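Local coordinates for protein apical membrane antigen AMA1 (Toxoplasma gondii ME49, PDB 4YIV) that takes part in host-cell invasion as a microneme protein of the moving junction, the ring formed between the membranes of parasite and host cell, at residues V39-D44 with S174-E179; A277-G282 with P291-V296. All blocks are in the same frame, centred on the assembly; numbering follows the deposited sequence.

Interaction 1: V39-D44 with S174-E179. With CO (cobalt (II) ion), chain G.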
ATOM      1  N   VAL A  39      -0.798  -1.729   9.105  1.00 18.45           N
ATOM      2  CA  VAL A  39       0.080  -2.777   9.592  1.00 17.20           C
ATOM      3  C   VAL A  39      -0.345  -4.115   8.986  1.00 19.61           C
ATOM      4  O   VAL A  39      -1.497  -4.512   9.136  1.00 18.83           O
ATOM      5  CB  VAL A  39       0.032  -2.888  11.125  1.00 21.81           C
ATOM      6  CG1 VAL A  39       0.838  -4.103  11.589  1.00 19.66           C
ATOM      7  CG2 VAL A  39       0.548  -1.570  11.723  1.00 21.27           C
ATOM      8  N   ASP A  40       0.594  -4.772   8.306  1.00 19.35           N
ATOM      9  CA  ASP A  40       0.355  -6.026   7.597  1.00 18.18           C
ATOM     10  C   ASP A  40       1.031  -7.131   8.378  1.00 19.47           C
ATOM     11  O   ASP A  40       2.257  -7.213   8.391  1.00 17.84           O
ATOM     12  CB  ASP A  40       0.908  -5.984   6.163  1.00 19.71           C
ATOM     13  CG  ASP A  40       0.778  -7.328   5.419  1.00 22.74           C
ATOM     14  OD1 ASP A  40       0.296  -8.346   6.003  1.00 21.04           O
ATOM     15  OD2 ASP A  40       1.221  -7.365   4.235  1.00 20.86           O
ATOM     16  N   LEU A  41       0.220  -7.961   9.028  1.00 20.57           N
ATOM     17  CA  LEU A  41       0.711  -9.149   9.774  1.00 19.92           C
ATOM     18  C   LEU A  41      -0.268 -10.310   9.584  1.00 23.65           C
ATOM     19  O   LEU A  41      -0.823 -10.840  10.549  1.00 23.51           O
ATOM     20  CB  LEU A  41       0.885  -8.805  11.255  1.00 21.30           C
ATOM     21  CG  LEU A  41       1.987  -7.772  11.512  1.00 20.15           C
ATOM     22  CD1 LEU A  41       1.923  -7.354  12.990  1.00 25.27           C
ATOM     23  CD2 LEU A  41       3.358  -8.313  11.190  1.00 22.43           C
ATOM     24  N   GLY A  42      -0.532 -10.651   8.325  1.00 22.90           N
ATOM     25  CA  GLY A  42      -1.631 -11.548   7.991  1.00 23.55           C
ATOM     26  C   GLY A  42      -1.325 -13.025   8.195  1.00 24.26           C
ATOM     27  O   GLY A  42      -2.243 -13.842   8.206  1.00 24.11           O
ATOM     28  N   GLN A  43      -0.053 -13.365   8.368  1.00 20.28           N
ATOM     29  CA  GLN A  43       0.376 -14.767   8.521  1.00 23.45           C
ATOM     30  C   GLN A  43       1.241 -14.999   9.752  1.00 24.35           C
ATOM     31  O   GLN A  43       1.617 -14.068  10.474  1.00 22.48           O
ATOM     32  CB  GLN A  43       1.148 -15.237   7.255  1.00 24.33           C
ATOM     33  CG  GLN A  43       0.195 -15.665   6.130  1.00 25.36           C
ATOM     34  CD  GLN A  43       0.780 -15.733   4.712  1.00 25.05           C
ATOM     35  OE1 GLN A  43       0.023 -15.876   3.757  1.00 28.02           O
ATOM     36  NE2 GLN A  43       2.096 -15.626   4.567  1.00 29.01           N
ATOM     37  N   ASP A  44       1.599 -16.263   9.965  1.00 22.12           N
ATOM     38  CA  ASP A  44       2.462 -16.636  11.074  1.00 23.42           C
ATOM     39  C   ASP A  44       3.356 -17.754  10.604  1.00 23.27           C
ATOM     40  O   ASP A  44       2.875 -18.684   9.955  1.00 23.58           O
ATOM     41  CB  ASP A  44       1.659 -17.099  12.292  1.00 25.49           C
ATOM     42  CG  ASP A  44       0.615 -16.085  12.722  1.00 25.14           C
ATOM     43  OD1 ASP A  44      -0.491 -16.115  12.146  1.00 28.25           O
ATOM     44  OD2 ASP A  44       0.940 -15.269  13.614  1.00 30.11           O
ATOM     45  N   SER A 174      10.320  -6.911  10.810  1.00 20.51           N
ATOM     46  CA  SER A 174       9.062  -6.940  10.094  1.00 20.19           C
ATOM     47  C   SER A 174       7.998  -6.241  10.910  1.00 20.71           C
ATOM     48  O   SER A 174       6.868  -6.106  10.480  1.00 19.99           O
ATOM     49  CB  SER A 174       8.652  -8.376   9.811  1.00 23.39           C
ATOM     50  OG  SER A 174       8.671  -9.057  11.050  1.00 25.90           O
ATOM     51  N   MET A 175       8.353  -5.796  12.113  1.00 18.47           N
ATOM     52  CA  MET A 175       7.410  -4.984  12.899  1.00 19.80           C
ATOM     53  C   MET A 175       7.147  -3.681  12.182  1.00 20.78           C
ATOM     54  O   MET A 175       8.014  -3.180  11.451  1.00 18.35           O
ATOM     55  CB  MET A 175       7.953  -4.686  14.304  1.00 20.82           C
ATOM     56  CG  MET A 175       8.204  -5.942  15.112  1.00 22.69           C
ATOM     57  SD  MET A 175       8.617  -5.561  16.831  1.00 26.12           S
ATOM     58  CE  MET A 175      10.291  -4.929  16.676  1.00 22.87           C
ATOM     59  N   GLN A 176       5.948  -3.145  12.379  1.00 16.91           N
ATOM     60  CA  GLN A 176       5.554  -1.898  11.719  1.00 18.59           C
ATOM     61  C   GLN A 176       5.038  -0.791  12.661  1.00 19.58           C
ATOM     62  O   GLN A 176       5.030   0.404  12.302  1.00 18.57           O
ATOM     63  CB  GLN A 176       4.508  -2.221  10.677  1.00 18.84           C
ATOM     64  CG  GLN A 176       5.124  -2.989   9.475  1.00 18.41           C
ATOM     65  CD  GLN A 176       4.104  -3.941   8.847  1.00 17.96           C
ATOM     66  OE1 GLN A 176       3.147  -3.521   8.190  1.00 18.55           O
ATOM     67  NE2 GLN A 176       4.256  -5.224   9.141  1.00 19.12           N
ATOM     68  N   LEU A 177       4.602  -1.185  13.860  1.00 20.98           N
ATOM     69  CA  LEU A 177       4.063  -0.246  14.837  1.00 18.49           C
ATOM     70  C   LEU A 177       4.424  -0.697  16.236  1.00 21.81           C
ATOM     71  O   LEU A 177       4.203  -1.844  16.592  1.00 19.91           O
ATOM     72  CB  LEU A 177       2.557  -0.156  14.716  1.00 22.21           C
ATOM     73  CG  LEU A 177       1.804   0.763  15.694  1.00 28.35           C
ATOM     74  CD1 LEU A 177       2.121   2.161  15.438  1.00 27.29           C
ATOM     75  CD2 LEU A 177       0.301   0.592  15.547  1.00 38.42           C
ATOM     76  N   MET A 178       5.000   0.218  17.012  1.00 22.31           N
ATOM     77  CA  MET A 178       5.095   0.019  18.451  1.00 23.36           C
ATOM     78  C   MET A 178       4.906   1.363  19.145  1.00 26.35           C
ATOM     79  O   MET A 178       5.442   2.389  18.691  1.00 23.22           O
ATOM     80  CB  MET A 178       6.420  -0.613  18.831  1.00 27.41           C
ATOM     81  CG  MET A 178       6.173  -1.739  19.840  1.00 42.57           C
ATOM     82  SD  MET A 178       7.606  -2.314  20.735  1.00 51.24           S
ATOM     83  CE  MET A 178       8.530  -2.681  19.344  1.00 18.10           C
ATOM     84  N   GLU A 179       4.105   1.347  20.213  1.00 22.71           N
ATOM     85  CA  GLU A 179       3.788   2.559  20.955  1.00 24.99           C
ATOM     86  C   GLU A 179       3.484   2.220  22.415  1.00 23.86           C
ATOM     87  O   GLU A 179       3.112   1.087  22.721  1.00 24.59           O
ATOM     88  CB  GLU A 179       2.573   3.290  20.335  1.00 27.70           C
ATOM     89  CG  GLU A 179       1.256   2.548  20.499  1.00 28.17           C
ATOM     90  CD  GLU A 179      -0.005   3.429  20.182  1.00 34.97           C
ATOM     91  OE1 GLU A 179      -1.125   2.904  20.242  1.00 35.51           O
ATOM     92  OE2 GLU A 179       0.100   4.641  19.884  1.00 29.76           O
TER
HETATM   93 CO    CO G 506      -1.642 -14.431  13.195  1.00 44.15          CO
HETATM   94  O   HOH W   1      -0.362 -12.882  11.955  1.00 30.84           O

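Interaction 2: A277-G282 with P291-V296. Unlike the reference sequence in segment 277-282: Gly282 (reference Trp). With CO (cobalt (II) ion), chain G.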
ATOM      1  N   ALA A 277      -7.510  -0.981   7.003  1.00 21.89           N
ATOM      2  CA  ALA A 277      -7.158  -2.368   7.306  1.00 18.58           C
ATOM      3  C   ALA A 277      -5.837  -2.446   8.016  1.00 23.41           C
ATOM      4  O   ALA A 277      -4.830  -1.962   7.521  1.00 19.21           O
ATOM      5  CB  ALA A 277      -7.101  -3.189   6.045  1.00 20.64           C
ATOM      6  N   SER A 278      -5.838  -3.051   9.200  1.00 20.38           N
ATOM      7  CA  SER A 278      -4.636  -3.149   9.991  1.00 20.72           C
ATOM      8  C   SER A 278      -4.707  -4.357  10.902  1.00 23.52           C
ATOM      9  O   SER A 278      -5.762  -4.725  11.428  1.00 23.48           O
ATOM     10  CB  SER A 278      -4.381  -1.885  10.801  1.00 27.17           C
ATOM     11  OG  SER A 278      -3.239  -2.075  11.621  1.00 29.86           O
ATOM     12  N   ASP A 279      -3.567  -4.999  11.056  1.00 21.12           N
ATOM     13  CA  ASP A 279      -3.496  -6.293  11.745  1.00 22.91           C
ATOM     14  C   ASP A 279      -2.843  -6.151  13.145  1.00 25.75           C
ATOM     15  O   ASP A 279      -2.420  -7.142  13.734  1.00 24.91           O
ATOM     16  CB  ASP A 279      -2.695  -7.298  10.897  1.00 21.66           C
ATOM     17  CG  ASP A 279      -3.355  -7.600   9.535  1.00 23.63           C
ATOM     18  OD1 ASP A 279      -4.543  -7.235   9.348  1.00 21.62           O
ATOM     19  OD2 ASP A 279      -2.675  -8.211   8.656  1.00 23.08           O
ATOM     20  N   GLN A 280      -2.718  -4.920  13.636  1.00 26.41           N
ATOM     21  CA  GLN A 280      -1.926  -4.657  14.851  1.00 30.65           C
ATOM     22  C   GLN A 280      -2.833  -4.730  16.099  1.00 38.07           C
ATOM     23  O   GLN A 280      -3.976  -4.294  16.048  1.00 41.61           O
ATOM     24  CB  GLN A 280      -1.260  -3.295  14.768  1.00 37.59           C
ATOM     25  CG  GLN A 280      -0.468  -2.913  16.021  1.00 48.07           C
ATOM     26  CD  GLN A 280       1.030  -3.251  15.988  1.00 36.87           C
ATOM     27  OE1 GLN A 280       1.553  -3.821  15.016  1.00 29.77           O
ATOM     28  NE2 GLN A 280       1.730  -2.894  17.079  1.00 27.69           N
ATOM     29  N   PRO A 281      -2.313  -5.273  17.226  1.00 54.19           N
ATOM     30  CA  PRO A 281      -3.144  -5.469  18.434  1.00 56.15           C
ATOM     31  C   PRO A 281      -3.934  -4.219  18.925  1.00 55.22           C
ATOM     32  O   PRO A 281      -5.145  -4.354  19.010  1.00 54.18           O
ATOM     33  CB  PRO A 281      -2.127  -5.948  19.489  1.00 61.30           C
ATOM     34  CG  PRO A 281      -1.033  -6.621  18.701  1.00 56.14           C
ATOM     35  CD  PRO A 281      -0.982  -5.916  17.353  1.00 55.11           C
ATOM     36  N   GLY A 282      -3.341  -3.059  19.227  1.00 60.54           N
ATOM     37  CA  GLY A 282      -1.912  -2.824  19.263  1.00 56.03           C
ATOM     38  C   GLY A 282      -1.416  -2.787  20.695  1.00 68.11           C
ATOM     39  O   GLY A 282      -2.116  -3.214  21.614  1.00 64.92           O
ATOM     40  N   PRO A 291      -7.571 -10.087  14.670  1.00 58.40           N
ATOM     41  CA  PRO A 291      -6.351  -9.297  14.489  1.00 47.21           C
ATOM     42  C   PRO A 291      -5.794  -9.538  13.091  1.00 36.84           C
ATOM     43  O   PRO A 291      -4.658  -9.156  12.836  1.00 38.01           O
ATOM     44  CB  PRO A 291      -5.411  -9.849  15.559  1.00 45.02           C
ATOM     45  CG  PRO A 291      -5.729 -11.313  15.553  1.00 40.68           C
ATOM     46  CD  PRO A 291      -7.266 -11.403  15.268  1.00 54.69           C
ATOM     47  N   HIS A 292      -6.574 -10.232  12.251  1.00 37.46           N
ATOM     48  CA  HIS A 292      -6.298 -10.432  10.834  1.00 33.58           C
ATOM     49  C   HIS A 292      -7.396  -9.713  10.052  1.00 34.76           C
ATOM     50  O   HIS A 292      -8.487 -10.247   9.882  1.00 33.69           O
ATOM     51  CB  HIS A 292      -6.250 -11.926  10.449  1.00 36.66           C
ATOM     52  CG  HIS A 292      -5.203 -12.712  11.175  1.00 39.87           C
ATOM     53  ND1 HIS A 292      -5.193 -12.844  12.545  1.00 52.25           N
ATOM     54  CD2 HIS A 292      -4.144 -13.421  10.721  1.00 36.85           C
ATOM     55  CE1 HIS A 292      -4.154 -13.582  12.907  1.00 51.51           C
ATOM     56  NE2 HIS A 292      -3.497 -13.944  11.818  1.00 40.77           N
ATOM     57  N   SER A 293      -7.106  -8.505   9.577  1.00 23.17           N
ATOM     58  CA  SER A 293      -8.101  -7.683   8.861  1.00 20.71           C
ATOM     59  C   SER A 293      -8.582  -8.332   7.588  1.00 21.80           C
ATOM     60  O   SER A 293      -9.672  -8.036   7.116  1.00 24.33           O
ATOM     61  CB  SER A 293      -7.502  -6.293   8.524  1.00 21.89           C
ATOM     62  OG  SER A 293      -6.434  -6.464   7.589  1.00 21.77           O
ATOM     63  N   GLY A 294      -7.754  -9.196   7.009  1.00 22.40           N
ATOM     64  CA  GLY A 294      -7.983  -9.710   5.677  1.00 24.86           C
ATOM     65  C   GLY A 294      -8.098  -8.649   4.589  1.00 24.51           C
ATOM     66  O   GLY A 294      -8.593  -8.938   3.488  1.00 22.35           O
ATOM     67  N   GLY A 295      -7.686  -7.415   4.880  1.00 22.34           N
ATOM     68  CA  GLY A 295      -7.784  -6.343   3.887  1.00 21.54           C
ATOM     69  C   GLY A 295      -9.054  -5.527   3.992  1.00 23.33           C
ATOM     70  O   GLY A 295      -9.251  -4.576   3.234  1.00 21.51           O
ATOM     71  N   VAL A 296      -9.924  -5.901   4.935  1.00 23.06           N
ATOM     72  CA  VAL A 296     -11.153  -5.169   5.183  1.00 24.00           C
ATOM     73  C   VAL A 296     -10.884  -3.918   5.983  1.00 24.34           C
ATOM     74  O   VAL A 296     -10.192  -3.975   6.998  1.00 25.16           O
ATOM     75  CB  VAL A 296     -12.182  -6.042   5.964  1.00 29.12           C
ATOM     76  CG1 VAL A 296     -13.488  -5.262   6.172  1.00 25.22           C
ATOM     77  CG2 VAL A 296     -12.415  -7.383   5.233  1.00 27.27           C
TER
HETATM   78 CO    CO G 506      -1.642 -14.431  13.195  1.00 44.15          CO
HETATM   79  O   HOH W   2      -4.815  -9.896   7.746  1.00 23.04           O
HETATM   80  O   HOH W   1      -0.362 -12.882  11.955  1.00 30.84           O

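Interaction 1: V39-D44 with S174-E179
The loop leading into the two-stranded hairpin 43-47/50-54, within the AMA1 family region (PAN clan) of this chain, is gripped by a side-chain amide: Gln176 pairs with both polar backbone atoms of Asp40. Asp40 N donates to Gln176 OE1 over 2.8 Å, and Gln176 NE2 returns a bond to Asp40 O at 2.9 Å. Both are nearly straight, with 175° at the hydrogen, although neither donor lies in the plane of its acceptor carbonyl; NE2 stands 39° above that of Asp40. The other hydrogen of NE2 goes to Ser174 O at 3.1 Å, almost along the C=O axis. Both acceptors lie close to the amide plane of Gln176, which fixes its rotation. The partners tell its ends apart: OE1 receives Asp40 N and a second donor, Lys64, while NE2 faces two carbonyl oxygens. The chain of Gln176 reaches this place by a bend at chi2 (149°). An apolar contact flanks the amide, Val39 CG2 meeting Leu177 CB at 3.9 Å with the side chains crossing at about a right angle. Separately, the methyl Leu41 CD2 slides past Gln176 NE2 in the opposite direction, 3.8 Å away. Beyond the contact, Asp44 OD1 binds a cobalt ion at 2.3 Å. The carboxylate of Asp40 turns from Gln176 to Ser35, Ala56 and Gly57. Gly42 and Gln43 form a classic beta bulge opposite Glu54 on strand 50-54, whereas the 174-179 loop, which follows strand 167-170, runs beside strand 198-201, where Leu177 touches Lys199 and Val39 touches Pro200.

Interaction 2: A277-G282 with P291-V296
Asp279 OD1 accepts two bonds from Ser293. The hydroxyl OG donates over 2.7 Å to the syn lone pair of OD1, while Ser293 N reaches the same oxygen at 2.9 Å from above the carboxylate plane, 45° out of it. Ser293 OG can serve this bond because it sits between its backbone N and carbonyl carbon (chi1 66°); there it also accepts from Gly295 N at 3.1 Å, making an ST turn. The same residues form a type I' beta turn from Ser293 to Val296, closed by Val296 N to Ser293 O, with Gly294 and Gly295 both at positive phi. A water joins Asp279 OD2 to Gly294 N, so both carboxylate oxygens address the turn. Ala277 CB packs on the end of the turn, 3.3 Å from Val296 O and 3.7 Å from Gly295 C. The carbonyl oxygens Asp279 O and Pro291 O approach to 3.1 Å; both are acceptors, and Arg53 serves each. His292 NE2 binds cobalt at 2.4 Å. Both segments belong to the connection between helix 263-272 and strand 300-305, engineered here to lack the DII loop, and Asp279 OD2 ties it to the 35-41 region through Ser35, Gly36 and Leu41.

Interaction 1 is mostly buried and joins regions 130 residues apart, whereas interaction 2 is only partly buried and draws together two pieces of one connection, nine residues apart in this construct, where an engineered, unmodelled replacement for the DII loop lies between them. The first relies on a neutral amide reading a backbone, the second on a carboxylate capturing a serine within a turn. Their centres lie 9 Å apart and they touch directly: Val39 O is 2.9 Å from Asp279 N, a probable hydrogen bond, so 39-44 is held by 174-179 and by 277-282. A shared cobalt site provides a second junction, with Asp44 and His292 as protein ligands and one water common to both.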